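Local structure of IAA acetyltransferase (Bacillus cereus ATCC 14579, 1Y9K) at residues L22-S26 with E27-A31; G79-L82 with L83-A86; D126-S129 with K130-E134. The protein probably catalyses the transfer of an acetyl group from acetyl-CoA to an amine, as a GNAT-type N-acetyltransferase. All coordinates share one frame; numbering follows the deposited sequence.

Contact 1 of 3, residues L22-S26 with E27-A31; sequences LADPS and ERQIA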
# COMPACT_ATOMS: atom_id res chain seq x y z
N LEU A 22 5.64 -8.85 -1.93
CA LEU A 22 6.77 -7.94 -1.83
C LEU A 22 6.55 -6.94 -0.70
O LEU A 22 7.49 -6.62 0.05
CB LEU A 22 6.96 -7.23 -3.17
CG LEU A 22 8.23 -6.46 -3.50
CD1 LEU A 22 9.50 -7.26 -3.19
CD2 LEU A 22 8.18 -6.08 -4.97
N ALA A 23 5.31 -6.48 -0.55
CA ALA A 23 4.96 -5.51 0.48
C ALA A 23 4.48 -6.19 1.76
O ALA A 23 4.61 -5.63 2.85
CB ALA A 23 3.91 -4.54 -0.03
N ASP A 24 3.92 -7.40 1.62
CA ASP A 24 3.34 -8.12 2.75
C ASP A 24 3.70 -9.61 2.70
O ASP A 24 3.09 -10.37 1.95
CB ASP A 24 1.82 -7.91 2.78
CG ASP A 24 1.16 -8.48 4.01
OD1 ASP A 24 1.79 -9.22 4.78
OD2 ASP A 24 -0.03 -8.20 4.20
N PRO A 25 4.71 -10.02 3.50
CA PRO A 25 5.32 -11.36 3.46
C PRO A 25 4.38 -12.54 3.72
O PRO A 25 4.76 -13.67 3.45
CB PRO A 25 6.39 -11.29 4.57
CG PRO A 25 6.67 -9.84 4.74
CD PRO A 25 5.36 -9.16 4.52
N SER A 26 3.18 -12.30 4.23
CA SER A 26 2.28 -13.40 4.57
C SER A 26 1.09 -13.51 3.61
O SER A 26 0.39 -12.52 3.35
CB SER A 26 1.83 -13.28 6.03
OG SER A 26 0.52 -13.80 6.21
N GLU A 27 0.88 -14.71 3.08
CA GLU A 27 -0.22 -14.97 2.17
C GLU A 27 -1.57 -15.00 2.89
O GLU A 27 -2.61 -14.70 2.29
CB GLU A 27 -0.00 -16.29 1.43
CG GLU A 27 0.87 -16.13 0.19
CD GLU A 27 0.90 -17.38 -0.70
OE1 GLU A 27 -0.18 -17.98 -0.94
OE2 GLU A 27 2.00 -17.74 -1.16
N ARG A 28 -1.55 -15.35 4.17
CA ARG A 28 -2.76 -15.33 4.99
C ARG A 28 -3.22 -13.90 5.30
O ARG A 28 -4.43 -13.66 5.30
CB ARG A 28 -2.58 -16.14 6.27
CG ARG A 28 -3.86 -16.84 6.72
CD ARG A 28 -3.58 -18.25 7.26
NE ARG A 28 -2.98 -18.23 8.60
CZ ARG A 28 -2.48 -19.30 9.22
NH1 ARG A 28 -2.49 -20.49 8.63
NH2 ARG A 28 -1.96 -19.17 10.43
N GLN A 29 -2.27 -12.99 5.55
CA GLN A 29 -2.56 -11.56 5.73
C GLN A 29 -3.23 -11.00 4.49
O GLN A 29 -4.32 -10.44 4.56
CB GLN A 29 -1.28 -10.74 5.95
CG GLN A 29 -0.39 -11.15 7.10
CD GLN A 29 -0.85 -10.65 8.43
OE1 GLN A 29 -1.07 -11.44 9.34
NE2 GLN A 29 -1.01 -9.34 8.56
N ILE A 30 -2.54 -11.16 3.36
CA ILE A 30 -3.03 -10.71 2.05
C ILE A 30 -4.47 -11.18 1.81
O ILE A 30 -5.32 -10.39 1.38
CB ILE A 30 -2.08 -11.18 0.91
CG1 ILE A 30 -0.71 -10.49 1.04
CG2 ILE A 30 -2.68 -10.92 -0.48
CD1 ILE A 30 0.40 -11.16 0.25
N ALA A 31 -4.74 -12.45 2.10
CA ALA A 31 -6.09 -13.00 1.98
C ALA A 31 -7.13 -12.26 2.82
O ALA A 31 -8.25 -12.04 2.35
CB ALA A 31 -6.09 -14.49 2.31
O HOH W 1 3.38 -16.52 3.12

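Contact 2 of 3, residues G79-L82 with L83-A86; sequences GKKL and LRHA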
# COMPACT_ATOMS: atom_id res chain seq x y z
N GLY A 79 5.27 4.41 -7.85
CA GLY A 79 4.66 4.53 -6.52
C GLY A 79 3.82 5.79 -6.45
O GLY A 79 2.63 5.73 -6.13
N LYS A 80 4.45 6.92 -6.74
CA LYS A 80 3.77 8.20 -6.99
C LYS A 80 2.45 8.04 -7.75
O LYS A 80 1.41 8.50 -7.28
CB LYS A 80 4.69 9.11 -7.81
CG LYS A 80 5.39 10.21 -7.05
CD LYS A 80 4.91 11.59 -7.49
CE LYS A 80 3.55 11.96 -6.89
NZ LYS A 80 2.93 13.15 -7.58
N LYS A 81 2.52 7.37 -8.91
CA LYS A 81 1.35 7.16 -9.78
C LYS A 81 0.24 6.32 -9.16
O LYS A 81 -0.93 6.69 -9.26
CB LYS A 81 1.79 6.56 -11.12
CG LYS A 81 2.25 7.60 -12.13
CD LYS A 81 3.28 7.05 -13.10
CE LYS A 81 3.70 8.11 -14.11
NZ LYS A 81 5.16 8.04 -14.43
N LEU A 82 0.60 5.20 -8.53
CA LEU A 82 -0.37 4.34 -7.86
C LEU A 82 -1.08 5.06 -6.72
O LEU A 82 -2.27 4.85 -6.46
CB LEU A 82 0.30 3.08 -7.31
CG LEU A 82 0.69 1.94 -8.28
CD1 LEU A 82 1.63 0.96 -7.58
CD2 LEU A 82 -0.55 1.23 -8.86
N LEU A 83 -0.32 5.93 -6.05
CA LEU A 83 -0.79 6.68 -4.90
C LEU A 83 -1.79 7.75 -5.32
O LEU A 83 -2.89 7.82 -4.76
CB LEU A 83 0.41 7.31 -4.18
CG LEU A 83 0.57 7.21 -2.67
CD1 LEU A 83 0.14 5.86 -2.09
CD2 LEU A 83 2.02 7.51 -2.33
N ARG A 84 -1.42 8.57 -6.31
CA ARG A 84 -2.35 9.50 -6.96
C ARG A 84 -3.66 8.79 -7.32
O ARG A 84 -4.74 9.31 -7.03
CB ARG A 84 -1.73 10.11 -8.24
CG ARG A 84 -0.57 11.11 -8.02
CD ARG A 84 -0.37 12.05 -9.24
NE ARG A 84 0.44 11.49 -10.33
CZ ARG A 84 -0.03 10.78 -11.37
NH1 ARG A 84 0.81 10.33 -12.30
NH2 ARG A 84 -1.32 10.50 -11.48
N HIS A 85 -3.55 7.60 -7.92
CA HIS A 85 -4.71 6.81 -8.36
C HIS A 85 -5.57 6.30 -7.19
O HIS A 85 -6.80 6.31 -7.28
CB HIS A 85 -4.27 5.64 -9.24
CG HIS A 85 -5.38 4.97 -9.99
ND1 HIS A 85 -6.33 4.18 -9.39
CD2 HIS A 85 -5.67 4.95 -11.32
CE1 HIS A 85 -7.16 3.70 -10.30
NE2 HIS A 85 -6.78 4.15 -11.48
N ALA A 86 -4.92 5.86 -6.11
CA ALA A 86 -5.62 5.48 -4.89
C ALA A 86 -6.45 6.63 -4.31
O ALA A 86 -7.62 6.44 -3.96
CB ALA A 86 -4.64 4.94 -3.85

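Contact 3 of 3, residues D126-S129 with K130-E134; sequences DYFS and KHYEE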
# COMPACT_ATOMS: atom_id res chain seq x y z
N ASP A 126 5.03 -2.70 17.88
CA ASP A 126 5.25 -4.15 17.80
C ASP A 126 4.33 -4.85 16.79
O ASP A 126 4.15 -6.06 16.84
CB ASP A 126 5.15 -4.82 19.18
CG ASP A 126 6.24 -4.37 20.13
OD1 ASP A 126 7.44 -4.39 19.74
OD2 ASP A 126 5.90 -4.00 21.28
N TYR A 127 3.77 -4.08 15.87
CA TYR A 127 2.84 -4.60 14.88
C TYR A 127 3.43 -5.79 14.13
O TYR A 127 2.78 -6.84 14.00
CB TYR A 127 2.44 -3.50 13.90
CG TYR A 127 1.51 -3.96 12.81
CD1 TYR A 127 0.12 -3.80 12.93
CD2 TYR A 127 2.00 -4.56 11.65
CE1 TYR A 127 -0.75 -4.23 11.91
CE2 TYR A 127 1.15 -5.00 10.64
CZ TYR A 127 -0.22 -4.83 10.77
OH TYR A 127 -1.05 -5.26 9.76
N PHE A 128 4.66 -5.62 13.65
CA PHE A 128 5.27 -6.60 12.75
C PHE A 128 5.70 -7.85 13.47
O PHE A 128 5.50 -8.95 12.96
CB PHE A 128 6.42 -5.96 11.98
CG PHE A 128 5.96 -4.95 10.99
CD1 PHE A 128 5.84 -3.62 11.36
CD2 PHE A 128 5.59 -5.34 9.70
CE1 PHE A 128 5.39 -2.68 10.45
CE2 PHE A 128 5.13 -4.41 8.78
CZ PHE A 128 5.03 -3.07 9.14
N SER A 129 6.27 -7.67 14.66
CA SER A 129 6.66 -8.78 15.52
C SER A 129 5.45 -9.68 15.78
O SER A 129 5.58 -10.91 15.85
CB SER A 129 7.20 -8.24 16.85
OG SER A 129 7.87 -7.00 16.66
N LYS A 130 4.28 -9.05 15.89
CA LYS A 130 3.03 -9.72 16.21
C LYS A 130 2.38 -10.42 15.02
O LYS A 130 1.73 -11.46 15.19
CB LYS A 130 2.06 -8.68 16.77
CG LYS A 130 1.34 -9.12 18.02
CD LYS A 130 1.11 -7.94 18.94
CE LYS A 130 2.40 -7.53 19.64
NZ LYS A 130 2.19 -6.26 20.40
N HIS A 131 2.54 -9.86 13.82
CA HIS A 131 1.89 -10.38 12.62
C HIS A 131 2.75 -11.35 11.82
O HIS A 131 2.24 -12.07 10.96
CB HIS A 131 1.43 -9.23 11.72
CG HIS A 131 0.20 -8.54 12.22
ND1 HIS A 131 0.21 -7.72 13.33
CD2 HIS A 131 -1.07 -8.54 11.76
CE1 HIS A 131 -1.01 -7.25 13.53
NE2 HIS A 131 -1.81 -7.72 12.59
N TYR A 132 4.05 -11.37 12.08
CA TYR A 132 4.95 -12.21 11.30
C TYR A 132 5.89 -13.01 12.19
O TYR A 132 6.47 -12.47 13.14
CB TYR A 132 5.74 -11.38 10.29
CG TYR A 132 4.86 -10.52 9.41
CD1 TYR A 132 4.64 -9.18 9.73
CD2 TYR A 132 4.23 -11.05 8.28
CE1 TYR A 132 3.83 -8.39 8.94
CE2 TYR A 132 3.42 -10.26 7.48
CZ TYR A 132 3.22 -8.93 7.81
OH TYR A 132 2.41 -8.14 7.03
N GLU A 133 6.02 -14.29 11.88
CA GLU A 133 6.93 -15.19 12.58
C GLU A 133 8.37 -14.65 12.50
O GLU A 133 9.07 -14.58 13.51
CB GLU A 133 6.83 -16.60 11.98
CG GLU A 133 7.19 -17.78 12.92
CD GLU A 133 7.20 -19.15 12.20
OE1 GLU A 133 7.61 -20.16 12.82
OE2 GLU A 133 6.81 -19.21 11.00
N GLU A 134 8.78 -14.24 11.30
CA GLU A 134 10.16 -13.82 11.06
C GLU A 134 10.38 -12.30 11.07
O GLU A 134 9.64 -11.54 10.43
CB GLU A 134 10.68 -14.42 9.74
CG GLU A 134 12.19 -14.26 9.53
CD GLU A 134 13.02 -14.98 10.59
OE1 GLU A 134 13.22 -16.21 10.44
OE2 GLU A 134 13.47 -14.32 11.56
O HOH W 2 7.53 -12.55 15.57

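Contact 1 of 3, residues L22-S26 with E27-A31
Ser26 caps the first turn of helix 27-36 and meets Gln29 and Ile30 there, just after the chain has left helix 17-23 and turned a sharp corner. Its hydroxyl OG accepts from Gln29 N at 3.0 Å, the classic N-cap bond, and the N-H points almost straight at the oxygen (166°). The carbonyl of the same residue opens the helical ladder: Ile30 N donates to Ser26 O at 3.2 Å. Ser26 thus satisfies two N-H groups of the helix, one with its side chain and one with its backbone.

Ile30 reaches back over this corner. Its CG1 sits anti to the carbonyl carbon (chi1 -66°), which carries CD1 to 3.3 Å from Asp24 O and close to Ser26 O as well, a methyl set against two carbonyl oxygens. The carboxylate of Asp24 comes up beside Gln29, whose side chain it crosses at about a right angle, with OD2 3.3 Å from Gln29 CB. Asp24 OD1 also takes a weak bond from Ser26 N at 3.4 Å, in the manner of an Asx turn. The stronger partners of this carboxylate are two tyrosine hydroxyls, Tyr132 at OD1 and Tyr33 at OD2. A water links Pro25 O to Glu27 N, 3.1 Å from the latter, and so serves one more N-H of the first turn.

A buried carboxylate held by two phenols and, weakly, by a backbone N-H, next to the N-terminal end of a helix, would be expected to favour the ionised form.

Contact 2 of 3, residues G79-L82 with L83-A86
Gly79 to Ala86 form two regular turns of alpha-helix, in which the carbonyls of Gly79, Lys80, Lys81 and Leu82 each accept from the N-H four residues on; the bond from Arg84 N to Lys80 O is 3.0 Å long and nearly straight (178°). On the exposed flank Arg84 folds back along Lys81. The two side chains lie side by side and point the same way, and the bend of Arg84 at chi3 (-84°) brings NH1 to 3.1 Å from Lys81 CG, shorter than usual and so doubtful. One face of the guanidinium is turned to Lys81 CA, off toward its rim. Lys80 comes in at the guanidinium edge, with its NZ 4.1 Å from Arg84 NE. These are like charges, so the pair is held near by the helix rather than by mutual attraction.

The helix, 78-92, is the crossover of a beta-alpha-beta unit between the parallel strands 61-69 and 97-103. Gly79 closes the Q/R-x-x-G-x-G/A signature of the GNAT fold, whose backbone in relatives grips the pyrophosphate of acetyl-CoA. The other flank of the helix is greasy: Leu82, Leu83 and Ala86 are buried against Ile64 and Ile67 of strand 61-69, and Leu83 also touches Leu112 of helix 107-115. His85, its CG anti to the backbone N (chi1 -166°), swings its ring away from the preceding turn, and ND1 is hydrogen-bonded to Tyr52 OH.

Contact 3 of 3, residues D126-S129 with K130-E134
Lys130 is where the second segment first meets Asp126, its N donating to Asp126 O at 3.1 Å to close the first turn of the short helix 127-131. Asp126 stands at the N-cap position, but its side chain makes no capping bond. The lysine chain, bent at chi2 and chi3, doubles back past Asp126 O until NZ lies 3.5 Å from Asp126 CB. The charges attract without pairing, since OD2 of Asp126 is too far from NZ for a salt bridge.

His131 comes next and lays its ring flat on Tyr127. The two rings form a face-to-face stack, centroids 3.9 Å apart and planes inclined by only 13°, with ND1 of the histidine above the middle of the phenol ring. Tyr127 has CG anti to its own N (chi1 178°), which carries the phenol under the imidazole. The same ND1 donates to Tyr127 O at 2.8 Å, with the oxygen somewhat out of the imidazole plane. One residue therefore fixes this ring twice, by stacking and by a bond that resists rotation about chi2.

Tyr132 leaves the helical conformation, yet its N still donates to Phe128 O at 3.0 Å. Its side chain runs alongside that of Phe128, the two pointing the same way and the rings meeting obliquely, with CE1 of Tyr132 3.6 Å from Phe128 CD2. At this C-terminal end a water sits between Ser129 O and Tyr132 O, 2.7 Å from the latter.

The helix follows strand 119-124 and rests on strand 141-152, where Tyr127 and Phe128 both touch Met146. His131 and Tyr132, beside them, also pack on Gln29 of helix 27-36.

How the contacts relate
Along the chain the three contacts come in series. Contacts 1 and 3 lie on the same side of the molecule, their centres 12 Å apart, and they touch: besides the Tyr132-Asp24 bond, the Tyr132 ring packs on Pro25 and Ser26. A late helix, 127-131, is thereby fastened to the corner between helices 17-23 and 27-36. Contact 2 lies across the chain's centre, about 20 Å from contact 1 and 27 Å from contact 3, centre to centre, and touches neither. Strand 61-69 carries contact 2 and is also reached by Asp24. The probable acetyl-CoA-binding signature thus runs into contact 2, while contacts 1 and 3 join helices on the other side.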